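Local structure of conserved hypothetical exported protein (Bacteroides fragilis, 4JJA) at residues Lys14-Ile19 against Lys136-Asp141; His39-Leu44 against Thr79-Leu84; Lys300-Asp305 against Ala349-Asp354; Tyr306-Tyr311 against Lys342-Ile347. The protein is of unknown function but belongs to the NamZ family, whose members are thought to act as exo-beta-N-acetylmuramidases on peptidoglycan fragments. All blocks are in the same frame, centred on the assembly; numbering follows the deposited sequence. Where two conformers were deposited one is given.

Interaction 1: Lys14-Ile19 against Lys136-Asp141; sequences KAYFPI and KILILD
Y16 lays its ring against L140 and its CB against L138, joining the helix 13-20 to the strand 136-140. The side chain can be followed outward. Y16 CB meets L138 CD2 at 4.0 Å. From there the ring turns over the second leucine: L140 CD2 stands 3.8 Å from the centroid of the Y16 ring and 15° off its normal, a CH-pi contact over one face. L140 CD2 lies offset toward the rim, 3.7 Å from Y16 CD2, while the other methyl, L140 CD1, comes within 3.9 Å of Y16 CZ. The two side chains cross at about a right angle; with CG between the backbone N and the carbonyl carbon (chi1 68°), the Y16 ring is set so that L140 falls over its face. The phenol oxygen ends at a hydrogen bond with the backbone O of A10, which satisfies the one polar atom of a buried side chain. Three residues on, I19 CD1 meets L138 CD1 at 3.9 Å. The leucines present methyls from the sheet to the helix, and a tyrosine gives them a flat wall with a polar tip. Strand 136-140 runs between 104-107 and 197-200 in the parallel sheet; L40 of helix 40-46 touches both Y16 and L140, and I19 also rests on I104.

Interaction 2: His39-Leu44 against Thr79-Leu84; sequences HLLDIL and TGVPIL
L41 and V81 make the apolar part of this contact, between the first turn of helix 40-46 and the loop leading into strand 83-85. Their side chains slide past each other in opposite directions, with L41 CD1 4.0 Å from V81 CG2. L41 and T79 instead reach toward each other tip to tip, L41 CD2 lying 3.9 Å from T79 OG1. The CG of L41 is anti to the backbone N (chi1 170°), which carries its two methyls out to the loop. A mixed polar and apolar touch follows at D42, whose OD1 is 3.7 Å from T79 CG2, the two side chains crossing at about a right angle. Threonine suits this place by offering a methyl to D42 and L41 and a hydroxyl to its own turn.

Hydrogen bonds order each side separately. H39 N donates to D42 OD2 at 3.0 Å, completing a capping box, and L41 N donates to H39 ND1 in a nearly straight bond of 171°. In the loop, V81 N donates to T79 OG1 at 3.3 Å, an ST turn. D42 OD2 also takes a salt bridge from R62, and T79 OG1 has a second partner in D76 OD2. The chemistry is therefore divided: van der Waals packing joins the segments, while the polar atoms of H39, D42 and T79 hold the local turns, consistent with a fixed placement of L41 and V81 in a buried layer.

Interaction 3: Lys300-Asp305 against Ala349-Asp354; sequences KGINLD and ARWKRD
W351 projects its six-membered ring toward I302 and L304, which meet it obliquely. L304 and W351 approach from opposite directions, with L304 CD1 3.8 Å from W351 CH2 and 4.0 Å from W351 CZ3. I302 crosses the indole at a slant, its CG2 methyl 4.0 Å from W351 CZ2. CG of W351 lies between its backbone N and carbonyl carbon (chi1 67°), directing the indole away from the junction of helices 344-350 and 352-362 toward the loop 300-305. Between the two aliphatic residues N303 points away from the tryptophan, and its OD1 accepts from D305 N at 2.9 Å, the donor standing 43° out of the carbonyl plane. That bond caps the start of helix 305-314.

Tryptophan suits this place because it offers a long apolar surface and one N-H: NE1 bonds to OD1 of D151, whose OD2 accepts from I302 N. One carboxylate so ties the polar edge of the indole to the backbone of the loop it packs on. The contact itself is purely apolar, while W351 NE1 and I302 N are both satisfied by D151, which probably limits rotation of the indole.

Interaction 4: Tyr306-Tyr311 against Lys342-Ile347; sequences YLIDAY and KSADEI
I308 has CG1 anti to its carbonyl carbon and beside the backbone N (chi1 -68°), and an extended second torsion (chi2 172°) then carries CD1 outward from helix 305-314 to the start of helix 344-350. I347 has the same shape and turns its own CD1 toward it, leaving I308 CD1 and I347 CD1 4.1 Å apart. A344, one turn earlier than I347, meets the same methyl, and its small side chain lets I308 come down onto the main chain: I308 CD1 is 3.5 Å from A344 N and 3.9 Å from A344 CB. I308 CD1 also lies 4.0 Å from S343 C, so every close contact of I308 is made by CD1. The slim CG1-CD1 arm of the isoleucine is wholly apolar and rests on the backbone at the helix start with no polar group to satisfy.

That backbone is held by a capping box: E346 N donates to S343 OG at 3.0 Å and, in the conformer given, S343 N donates to E346 OE1, also at 3.0 Å. Serine before the helix and glutamate three residues later are a classic pairing for this purpose. Deeper in, I347 also touches L304 and I338 of helix 333-339. The pattern is that of a helix N-terminus closed by a capping box and packed, through its first turn, against a neighbouring helix in the helical part of the NamZ C-terminal region.

Overall arrangement
The four contacts form two pairs on opposite sides of the chain's centre. Interactions 1 and 2, with centres about 16 Å apart, both reach the six-stranded parallel sheet and touch through L40 with Y16 and L140, and through F17 with L44. Interactions 3 and 4, about 11 Å apart between centres, share helix 344-350 and meet where L304 packs on I347. Interactions 1, 2 and 3 are buried, whereas interaction 4 lies nearer the surface. None has a hydrogen bond between its segments: interactions 1 and 3 each use an aromatic ring against aliphatic branches, interaction 2 adds polar atoms at its edge, and interaction 4 sets one methyl on a capped helix start.

Interaction 1: Lys14-Ile19 against Lys136-Asp141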
loop_
_atom_site.group_PDB
_atom_site.type_symbol
_atom_site.label_atom_id
_atom_site.label_comp_id
_atom_site.label_asym_id
_atom_site.label_seq_id
_atom_site.Cartn_x
_atom_site.Cartn_y
_atom_site.Cartn_z
ATOM N N LYS A 14 -17.965 -13.916 15.063
ATOM C CA LYS A 14 -19.403 -13.823 15.343
ATOM C C LYS A 14 -20.068 -12.667 14.582
ATOM O O LYS A 14 -21.290 -12.694 14.303
ATOM C CB LYS A 14 -19.666 -13.820 16.867
ATOM C CG LYS A 14 -19.295 -15.157 17.527
ATOM C CD LYS A 14 -19.210 -15.091 19.055
ATOM C CE LYS A 14 -20.405 -14.328 19.644
ATOM N NZ LYS A 14 -20.188 -13.925 21.100
ATOM N N ALA A 15 -19.285 -11.692 14.160
ATOM C CA ALA A 15 -19.793 -10.600 13.356
ATOM C C ALA A 15 -20.057 -10.933 11.900
ATOM O O ALA A 15 -20.947 -10.366 11.308
ATOM C CB ALA A 15 -18.870 -9.341 13.446
ATOM N N TYR A 16 -19.312 -11.851 11.322
ATOM C CA TYR A 16 -19.461 -12.113 9.897
ATOM C C TYR A 16 -19.750 -13.540 9.501
ATOM O O TYR A 16 -20.212 -13.740 8.392
ATOM C CB TYR A 16 -18.280 -11.571 9.109
ATOM C CG TYR A 16 -16.965 -12.242 9.327
ATOM C CD1 TYR A 16 -16.601 -13.334 8.551
ATOM C CD2 TYR A 16 -16.074 -11.840 10.334
ATOM C CE1 TYR A 16 -15.432 -13.993 8.724
ATOM C CE2 TYR A 16 -14.884 -12.525 10.527
ATOM C CZ TYR A 16 -14.541 -13.590 9.718
ATOM O OH TYR A 16 -13.348 -14.274 9.878
ATOM N N PHE A 17 -19.572 -14.527 10.363
ATOM C CA PHE A 17 -19.960 -15.898 9.998
ATOM C C PHE A 17 -21.418 -15.966 9.529
ATOM O O PHE A 17 -21.704 -16.581 8.517
ATOM C CB PHE A 17 -19.643 -16.888 11.108
ATOM C CG PHE A 17 -18.233 -17.436 11.104
ATOM C CD1 PHE A 17 -17.196 -16.814 10.431
ATOM C CD2 PHE A 17 -17.925 -18.509 11.888
ATOM C CE1 PHE A 17 -15.940 -17.319 10.467
ATOM C CE2 PHE A 17 -16.657 -19.032 11.906
ATOM C CZ PHE A 17 -15.671 -18.451 11.205
ATOM N N PRO A 18 -22.343 -15.253 10.163
ATOM C CA PRO A 18 -23.737 -15.313 9.646
ATOM C C PRO A 18 -23.915 -14.707 8.272
ATOM O O PRO A 18 -24.841 -15.113 7.540
ATOM C CB PRO A 18 -24.526 -14.560 10.700
ATOM C CG PRO A 18 -23.735 -14.867 11.977
ATOM C CD PRO A 18 -22.287 -14.711 11.516
ATOM N N ILE A 19 -23.110 -13.728 7.911
ATOM C CA ILE A 19 -23.173 -13.137 6.575
ATOM C C ILE A 19 -22.808 -14.187 5.529
ATOM O O ILE A 19 -23.368 -14.188 4.435
ATOM C CB ILE A 19 -22.203 -11.888 6.440
ATOM C CG1 ILE A 19 -22.580 -10.809 7.427
ATOM C CG2 ILE A 19 -22.266 -11.293 5.077
ATOM C CD1 ILE A 19 -21.611 -9.656 7.509
ATOM N N LYS A 136 -21.852 -8.982 -3.665
ATOM C CA LYS A 136 -21.531 -8.244 -2.456
ATOM C C LYS A 136 -20.053 -8.409 -2.134
ATOM O O LYS A 136 -19.455 -9.428 -2.386
ATOM C CB LYS A 136 -22.315 -8.784 -1.290
ATOM C CG LYS A 136 -23.823 -8.650 -1.367
ATOM C CD LYS A 136 -24.435 -9.181 -0.051
ATOM C CE LYS A 136 -24.453 -10.711 0.040
ATOM N N ILE A 137 -19.464 -7.344 -1.588
ATOM C CA ILE A 137 -18.121 -7.397 -1.004
ATOM C C ILE A 137 -18.218 -7.221 0.507
ATOM O O ILE A 137 -18.922 -6.357 1.032
ATOM C CB ILE A 137 -17.196 -6.355 -1.658
ATOM C CG1 ILE A 137 -16.863 -6.784 -3.091
ATOM C CG2 ILE A 137 -15.928 -6.144 -0.803
ATOM C CD1 ILE A 137 -15.986 -5.800 -3.890
ATOM N N LEU A 138 -17.488 -8.078 1.194
ATOM C CA LEU A 138 -17.310 -8.012 2.637
ATOM C C LEU A 138 -15.826 -7.716 2.887
ATOM O O LEU A 138 -14.979 -8.499 2.531
ATOM C CB LEU A 138 -17.694 -9.354 3.266
ATOM C CG LEU A 138 -17.486 -9.461 4.777
ATOM C CD1 LEU A 138 -18.431 -8.554 5.547
ATOM C CD2 LEU A 138 -17.651 -10.910 5.254
ATOM N N ILE A 139 -15.527 -6.585 3.529
ATOM C CA ILE A 139 -14.150 -6.230 3.853
ATOM C C ILE A 139 -13.925 -6.489 5.344
ATOM O O ILE A 139 -14.623 -5.935 6.213
ATOM C CB ILE A 139 -13.839 -4.759 3.524
ATOM C CG1 ILE A 139 -14.123 -4.499 2.020
ATOM C CG2 ILE A 139 -12.373 -4.420 3.970
ATOM C CD1 ILE A 139 -13.954 -3.064 1.600
ATOM N N LEU A 140 -12.973 -7.371 5.640
ATOM C CA LEU A 140 -12.552 -7.663 7.023
ATOM C C LEU A 140 -11.410 -6.705 7.280
ATOM O O LEU A 140 -10.289 -6.919 6.774
ATOM C CB LEU A 140 -12.177 -9.140 7.142
ATOM C CG LEU A 140 -13.290 -10.110 6.784
ATOM C CD1 LEU A 140 -12.737 -11.535 6.902
ATOM C CD2 LEU A 140 -14.573 -9.888 7.602
ATOM N N ASP A 141 -11.681 -5.592 7.945
ATOM C CA ASP A 141 -10.707 -4.504 7.893
ATOM C C ASP A 141 -9.464 -4.836 8.697
ATOM O O ASP A 141 -9.527 -5.577 9.711
ATOM C CB ASP A 141 -11.330 -3.192 8.365
ATOM C CG ASP A 141 -10.907 -1.968 7.585
ATOM O OD1 ASP A 141 -10.375 -2.082 6.468
ATOM O OD2 ASP A 141 -11.228 -0.857 8.127
#

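Interaction 2: His39-Leu44 against Thr79-Leu84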
loop_
_atom_site.group_PDB
_atom_site.type_symbol
_atom_site.label_atom_id
_atom_site.label_comp_id
_atom_site.label_asym_id
_atom_site.label_seq_id
_atom_site.Cartn_x
_atom_site.Cartn_y
_atom_site.Cartn_z
ATOM N N HIS A 39 -4.654 -19.363 7.054
ATOM C CA HIS A 39 -5.212 -18.343 6.226
ATOM C C HIS A 39 -6.738 -18.271 6.526
ATOM O O HIS A 39 -7.379 -19.267 6.929
ATOM C CB HIS A 39 -4.967 -18.614 4.768
ATOM C CG HIS A 39 -5.210 -17.407 3.932
ATOM N ND1 HIS A 39 -6.438 -17.118 3.384
ATOM C CD2 HIS A 39 -4.376 -16.375 3.596
ATOM C CE1 HIS A 39 -6.350 -15.968 2.737
ATOM N NE2 HIS A 39 -5.100 -15.517 2.813
ATOM N N LEU A 40 -7.329 -17.094 6.376
ATOM C CA LEU A 40 -8.803 -16.962 6.441
ATOM C C LEU A 40 -9.429 -18.106 5.638
ATOM O O LEU A 40 -10.446 -18.679 6.037
ATOM C CB LEU A 40 -9.225 -15.635 5.811
ATOM C CG LEU A 40 -10.718 -15.418 5.603
ATOM C CD1 LEU A 40 -11.347 -15.310 7.019
ATOM C CD2 LEU A 40 -11.011 -14.153 4.678
ATOM N N LEU A 41 -8.851 -18.440 4.497
ATOM C CA LEU A 41 -9.343 -19.529 3.653
ATOM C C LEU A 41 -9.497 -20.830 4.476
ATOM O O LEU A 41 -10.491 -21.518 4.372
ATOM C CB LEU A 41 -8.375 -19.733 2.479
ATOM C CG LEU A 41 -8.647 -20.992 1.652
ATOM C CD1 LEU A 41 -9.967 -20.910 0.961
ATOM C CD2 LEU A 41 -7.506 -21.214 0.669
ATOM N N ASP A 42 -8.492 -21.142 5.271
ATOM C CA ASP A 42 -8.490 -22.382 6.083
ATOM C C ASP A 42 -9.527 -22.313 7.185
ATOM O O ASP A 42 -10.262 -23.285 7.440
ATOM C CB ASP A 42 -7.122 -22.603 6.695
ATOM C CG ASP A 42 -6.033 -22.752 5.629
ATOM O OD1 ASP A 42 -6.169 -23.544 4.657
ATOM O OD2 ASP A 42 -5.055 -21.978 5.681
ATOM N N ILE A 43 -9.648 -21.171 7.832
ATOM C CA ILE A 43 -10.605 -20.996 8.908
ATOM C C ILE A 43 -12.027 -21.174 8.359
ATOM O O ILE A 43 -12.879 -21.862 8.970
ATOM C CB ILE A 43 -10.458 -19.636 9.535
ATOM C CG1 ILE A 43 -9.119 -19.581 10.287
ATOM C CG2 ILE A 43 -11.598 -19.299 10.481
ATOM C CD1 ILE A 43 -8.622 -18.181 10.550
ATOM N N LEU A 44 -12.297 -20.592 7.201
ATOM C CA LEU A 44 -13.616 -20.689 6.633
ATOM C C LEU A 44 -13.938 -22.121 6.215
ATOM O O LEU A 44 -15.010 -22.619 6.510
ATOM C CB LEU A 44 -13.784 -19.748 5.450
ATOM C CG LEU A 44 -13.716 -18.267 5.795
ATOM C CD1 LEU A 44 -13.899 -17.432 4.514
ATOM C CD2 LEU A 44 -14.767 -17.878 6.819
ATOM N N THR A 79 -6.080 -27.156 -0.155
ATOM C CA THR A 79 -7.536 -27.143 -0.103
ATOM C C THR A 79 -8.271 -27.464 -1.405
ATOM O O THR A 79 -9.485 -27.704 -1.388
ATOM C CB THR A 79 -8.011 -25.731 0.335
ATOM O OG1 THR A 79 -7.730 -24.808 -0.714
ATOM C CG2 THR A 79 -7.311 -25.263 1.636
ATOM N N GLY A 80 -7.570 -27.420 -2.537
ATOM C CA GLY A 80 -8.215 -27.554 -3.842
ATOM C C GLY A 80 -9.021 -26.367 -4.387
ATOM O O GLY A 80 -9.691 -26.480 -5.437
ATOM N N VAL A 81 -9.014 -25.229 -3.679
ATOM C CA VAL A 81 -9.705 -24.042 -4.156
ATOM C C VAL A 81 -8.935 -23.405 -5.349
ATOM O O VAL A 81 -7.753 -23.220 -5.236
ATOM C CB VAL A 81 -9.842 -23.055 -2.978
ATOM C CG1 VAL A 81 -10.475 -21.770 -3.418
ATOM C CG2 VAL A 81 -10.649 -23.725 -1.849
ATOM N N PRO A 82 -9.603 -23.068 -6.467
ATOM C CA PRO A 82 -8.854 -22.378 -7.535
ATOM C C PRO A 82 -8.256 -21.016 -7.102
ATOM O O PRO A 82 -8.868 -20.276 -6.308
ATOM C CB PRO A 82 -9.885 -22.213 -8.654
ATOM C CG PRO A 82 -11.210 -22.409 -8.040
ATOM C CD PRO A 82 -11.019 -23.256 -6.810
ATOM N N ILE A 83 -7.064 -20.715 -7.617
ATOM C CA ILE A 83 -6.294 -19.500 -7.291
ATOM C C ILE A 83 -6.143 -18.632 -8.510
ATOM O O ILE A 83 -5.571 -19.087 -9.523
ATOM C CB ILE A 83 -4.874 -19.825 -6.847
ATOM C CG1 ILE A 83 -4.848 -20.651 -5.580
ATOM C CG2 ILE A 83 -4.054 -18.554 -6.645
ATOM C CD1 ILE A 83 -3.448 -21.006 -5.169
ATOM N N LEU A 84 -6.598 -17.383 -8.421
ATOM C CA LEU A 84 -6.678 -16.495 -9.587
ATOM C C LEU A 84 -5.805 -15.227 -9.389
ATOM O O LEU A 84 -6.076 -14.406 -8.537
ATOM C CB LEU A 84 -8.138 -16.151 -9.897
ATOM C CG LEU A 84 -9.081 -17.375 -9.827
ATOM C CD1 LEU A 84 -10.578 -16.952 -9.831
ATOM C CD2 LEU A 84 -8.809 -18.371 -10.951
#

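Interaction 3: Lys300-Asp305 against Ala349-Asp354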
loop_
_atom_site.group_PDB
_atom_site.type_symbol
_atom_site.label_atom_id
_atom_site.label_comp_id
_atom_site.label_asym_id
_atom_site.label_seq_id
_atom_site.Cartn_x
_atom_site.Cartn_y
_atom_site.Cartn_z
ATOM N N LYS A 300 8.158 13.848 10.955
ATOM C CA LYS A 300 8.423 14.508 9.695
ATOM C C LYS A 300 7.526 14.071 8.552
ATOM O O LYS A 300 7.501 14.753 7.546
ATOM C CB LYS A 300 9.910 14.257 9.333
ATOM C CG LYS A 300 10.829 14.998 10.336
ATOM C CD LYS A 300 12.253 15.074 9.878
ATOM C CE LYS A 300 13.163 15.811 10.861
ATOM N NZ LYS A 300 14.607 15.795 10.427
ATOM N N GLY A 301 6.833 12.933 8.660
ATOM C CA GLY A 301 5.967 12.529 7.533
ATOM C C GLY A 301 6.772 12.411 6.265
ATOM O O GLY A 301 7.912 11.964 6.282
ATOM N N ILE A 302 6.186 12.765 5.124
ATOM C CA ILE A 302 6.965 12.741 3.880
ATOM C C ILE A 302 8.082 13.768 4.009
ATOM O O ILE A 302 7.826 14.941 4.230
ATOM C CB ILE A 302 6.103 13.018 2.671
ATOM C CG1 ILE A 302 5.055 11.914 2.479
ATOM C CG2 ILE A 302 6.959 13.200 1.389
ATOM C CD1 ILE A 302 4.009 12.222 1.402
ATOM N N ASN A 303 9.297 13.303 3.890
ATOM C CA ASN A 303 10.491 14.083 4.113
ATOM C C ASN A 303 11.292 14.117 2.820
ATOM O O ASN A 303 11.923 13.099 2.470
ATOM C CB ASN A 303 11.294 13.462 5.235
ATOM C CG ASN A 303 12.491 14.291 5.601
ATOM O OD1 ASN A 303 12.783 15.287 4.943
ATOM N ND2 ASN A 303 13.219 13.869 6.657
ATOM N N LEU A 304 11.276 15.264 2.130
ATOM C CA LEU A 304 12.012 15.456 0.885
ATOM C C LEU A 304 13.489 15.704 1.066
ATOM O O LEU A 304 14.205 15.832 0.083
ATOM C CB LEU A 304 11.380 16.557 0.038
ATOM C CG LEU A 304 9.953 16.382 -0.391
ATOM C CD1 LEU A 304 9.439 17.633 -1.078
ATOM C CD2 LEU A 304 9.786 15.120 -1.288
ATOM N N ASP A 305 13.968 15.751 2.306
ATOM C CA ASP A 305 15.391 15.985 2.540
ATOM C C ASP A 305 16.267 15.016 1.775
ATOM O O ASP A 305 17.361 15.380 1.309
ATOM C CB ASP A 305 15.758 15.888 4.047
ATOM C CG ASP A 305 15.360 17.084 4.893
ATOM O OD1 ASP A 305 14.999 18.121 4.359
ATOM O OD2 ASP A 305 15.459 16.960 6.146
ATOM N N ALA A 349 5.185 22.485 2.036
ATOM C CA ALA A 349 4.158 23.428 2.363
ATOM C C ALA A 349 3.184 23.638 1.204
ATOM O O ALA A 349 2.039 23.967 1.424
ATOM C CB ALA A 349 4.804 24.792 2.807
ATOM N N ARG A 350 3.640 23.462 -0.041
ATOM C CA ARG A 350 2.805 23.702 -1.199
ATOM C C ARG A 350 1.598 22.736 -1.259
ATOM O O ARG A 350 0.579 23.086 -1.827
ATOM C CB ARG A 350 3.627 23.676 -2.484
ATOM C CG ARG A 350 2.837 24.185 -3.668
ATOM C CD ARG A 350 3.690 24.445 -4.852
ATOM N NE ARG A 350 2.903 24.763 -6.039
ATOM C CZ ARG A 350 3.469 25.081 -7.208
ATOM N NH1 ARG A 350 4.779 25.221 -7.297
ATOM N NH2 ARG A 350 2.724 25.256 -8.288
ATOM N N TRP A 351 1.740 21.544 -0.686
ATOM C CA TRP A 351 0.664 20.574 -0.681
ATOM C C TRP A 351 -0.189 20.599 0.579
ATOM O O TRP A 351 -1.091 19.788 0.722
ATOM C CB TRP A 351 1.125 19.181 -1.049
ATOM C CG TRP A 351 2.026 18.482 -0.097
ATOM C CD1 TRP A 351 1.764 18.065 1.196
ATOM C CD2 TRP A 351 3.366 18.016 -0.379
ATOM N NE1 TRP A 351 2.840 17.379 1.697
ATOM C CE2 TRP A 351 3.814 17.297 0.743
ATOM C CE3 TRP A 351 4.187 18.094 -1.504
ATOM C CZ2 TRP A 351 5.061 16.675 0.786
ATOM C CZ3 TRP A 351 5.433 17.457 -1.463
ATOM C CH2 TRP A 351 5.846 16.772 -0.331
ATOM N N LYS A 352 0.101 21.500 1.530
ATOM C CA LYS A 352 -0.658 21.512 2.786
ATOM C C LYS A 352 -2.143 21.667 2.581
ATOM O O LYS A 352 -2.944 20.968 3.196
ATOM C CB LYS A 352 -0.114 22.622 3.692
ATOM C CG LYS A 352 -0.814 22.765 5.028
ATOM C CD LYS A 352 -0.714 21.555 5.839
ATOM C CE LYS A 352 -0.986 21.870 7.341
ATOM N NZ LYS A 352 -0.084 21.077 8.232
ATOM N N ARG A 353 -2.507 22.580 1.689
ATOM C CA ARG A 353 -3.907 22.812 1.390
ATOM C C ARG A 353 -4.585 21.582 0.814
ATOM O O ARG A 353 -5.696 21.248 1.231
ATOM C CB ARG A 353 -4.066 23.986 0.431
ATOM C CG ARG A 353 -3.715 25.306 1.120
ATOM C CD ARG A 353 -4.812 25.782 2.021
ATOM N NE ARG A 353 -5.940 26.134 1.203
ATOM C CZ ARG A 353 -6.569 27.282 1.226
ATOM N NH1 ARG A 353 -6.262 28.190 2.143
ATOM N NH2 ARG A 353 -7.562 27.444 0.375
ATOM N N ASP A 354 -3.912 20.916 -0.115
ATOM C CA ASP A 354 -4.445 19.649 -0.719
ATOM C C ASP A 354 -4.769 18.679 0.444
ATOM O O ASP A 354 -5.804 18.014 0.456
ATOM C CB ASP A 354 -3.423 18.913 -1.640
ATOM C CG ASP A 354 -3.480 19.265 -3.125
ATOM O OD1 ASP A 354 -4.329 20.113 -3.542
ATOM O OD2 ASP A 354 -2.606 18.629 -3.876
#

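Interaction 4: Tyr306-Tyr311 against Lys342-Ile347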
loop_
_atom_site.group_PDB
_atom_site.type_symbol
_atom_site.label_atom_id
_atom_site.label_comp_id
_atom_site.label_asym_id
_atom_site.label_seq_id
_atom_site.Cartn_x
_atom_site.Cartn_y
_atom_site.Cartn_z
ATOM N N TYR A 306 15.853 13.738 1.748
ATOM C CA TYR A 306 16.708 12.723 1.204
ATOM C C TYR A 306 16.830 12.880 -0.312
ATOM O O TYR A 306 17.931 12.826 -0.887
ATOM C CB TYR A 306 16.157 11.328 1.572
ATOM C CG TYR A 306 15.786 11.198 3.038
ATOM C CD1 TYR A 306 16.687 11.529 4.026
ATOM C CD2 TYR A 306 14.553 10.718 3.428
ATOM C CE1 TYR A 306 16.341 11.434 5.393
ATOM C CE2 TYR A 306 14.206 10.605 4.787
ATOM C CZ TYR A 306 15.109 10.980 5.761
ATOM O OH TYR A 306 14.764 10.809 7.093
ATOM N N LEU A 307 15.699 13.054 -0.976
ATOM C CA LEU A 307 15.670 13.256 -2.383
ATOM C C LEU A 307 16.503 14.494 -2.820
ATOM O O LEU A 307 17.266 14.452 -3.777
ATOM C CB LEU A 307 14.188 13.357 -2.744
ATOM C CG LEU A 307 13.861 13.440 -4.211
ATOM C CD1 LEU A 307 14.147 12.139 -4.940
ATOM C CD2 LEU A 307 12.421 13.800 -4.401
ATOM N N ILE A 308 16.325 15.569 -2.064
ATOM C CA ILE A 308 17.019 16.815 -2.371
ATOM C C ILE A 308 18.515 16.654 -2.170
ATOM O O ILE A 308 19.338 17.129 -2.969
ATOM C CB ILE A 308 16.388 17.961 -1.552
ATOM C CG1 ILE A 308 14.969 18.235 -2.050
ATOM C CG2 ILE A 308 17.298 19.230 -1.525
ATOM C CD1 ILE A 308 14.171 19.220 -1.203
ATOM N N ASP A 309 18.894 15.962 -1.101
ATOM C CA ASP A 309 20.294 15.677 -0.857
ATOM C C ASP A 309 20.943 14.938 -2.018
ATOM O O ASP A 309 22.010 15.333 -2.500
ATOM C CB ASP A 309 20.401 14.862 0.440
ATOM C CG ASP A 309 21.813 14.474 0.805
ATOM O OD1 ASP A 309 22.629 15.394 0.871
ATOM O OD2 ASP A 309 22.049 13.324 1.114
ATOM N N ALA A 310 20.319 13.842 -2.424
ATOM C CA ALA A 310 20.871 13.079 -3.511
ATOM C C ALA A 310 20.927 13.846 -4.822
ATOM O O ALA A 310 21.900 13.766 -5.554
ATOM C CB ALA A 310 20.087 11.779 -3.691
ATOM N N TYR A 311 19.877 14.628 -5.114
ATOM C CA TYR A 311 19.829 15.412 -6.333
ATOM C C TYR A 311 21.013 16.360 -6.404
ATOM O O TYR A 311 21.731 16.391 -7.420
ATOM C CB TYR A 311 18.521 16.215 -6.397
ATOM C CG TYR A 311 18.530 17.242 -7.527
ATOM C CD1 TYR A 311 18.317 16.843 -8.807
ATOM C CD2 TYR A 311 18.836 18.546 -7.307
ATOM C CE1 TYR A 311 18.385 17.720 -9.872
ATOM C CE2 TYR A 311 18.884 19.438 -8.342
ATOM C CZ TYR A 311 18.662 19.032 -9.630
ATOM O OH TYR A 311 18.748 19.910 -10.699
ATOM N N LYS A 342 14.670 25.104 -4.368
ATOM C CA LYS A 342 13.781 25.272 -3.204
ATOM C C LYS A 342 14.036 24.226 -2.130
ATOM O O LYS A 342 14.623 23.186 -2.367
ATOM C CB LYS A 342 12.338 25.217 -3.651
ATOM C CG LYS A 342 11.955 26.262 -4.723
ATOM C CD LYS A 342 12.188 27.704 -4.323
ATOM C CE LYS A 342 11.858 28.630 -5.494
ATOM N NZ LYS A 342 12.048 30.050 -5.169
ATOM N N SER A 343 13.645 24.566 -0.907
ATOM C CA SER A 343 13.840 23.715 0.244
ATOM C C SER A 343 12.768 22.651 0.393
ATOM O O SER A 343 11.641 22.809 -0.111
ATOM C CB SER A 343 13.881 24.557 1.523
ATOM O OG SER A 343 12.596 25.020 1.855
ATOM N N ALA A 344 13.104 21.604 1.139
ATOM C CA ALA A 344 12.147 20.560 1.457
ATOM C C ALA A 344 10.890 21.141 2.080
ATOM O O ALA A 344 9.775 20.788 1.741
ATOM C CB ALA A 344 12.799 19.499 2.394
ATOM N N ASP A 345 11.070 22.057 3.016
ATOM C CA ASP A 345 9.927 22.637 3.743
ATOM C C ASP A 345 9.038 23.460 2.813
ATOM O O ASP A 345 7.810 23.430 2.920
ATOM C CB ASP A 345 10.407 23.496 4.927
ATOM C CG ASP A 345 10.850 22.699 6.120
ATOM O OD1 ASP A 345 10.720 21.470 6.179
ATOM O OD2 ASP A 345 11.427 23.344 7.044
ATOM N N GLU A 346 9.654 24.223 1.905
ATOM C CA GLU A 346 8.915 25.041 0.944
ATOM C C GLU A 346 8.040 24.170 0.049
ATOM O O GLU A 346 6.896 24.476 -0.240
ATOM C CB GLU A 346 9.904 25.754 0.018
ATOM C CG GLU A 346 10.483 27.037 0.483
ATOM C CD GLU A 346 11.192 27.678 -0.665
ATOM O OE1 GLU A 346 12.370 27.323 -0.930
ATOM O OE2 GLU A 346 10.515 28.480 -1.335
ATOM N N ILE A 347 8.628 23.097 -0.459
ATOM C CA ILE A 347 7.917 22.216 -1.371
ATOM C C ILE A 347 6.772 21.522 -0.620
ATOM O O ILE A 347 5.625 21.497 -1.110
ATOM C CB ILE A 347 8.885 21.181 -2.025
ATOM C CG1 ILE A 347 9.953 21.927 -2.813
ATOM C CG2 ILE A 347 8.089 20.227 -2.928
ATOM C CD1 ILE A 347 11.085 21.025 -3.307
#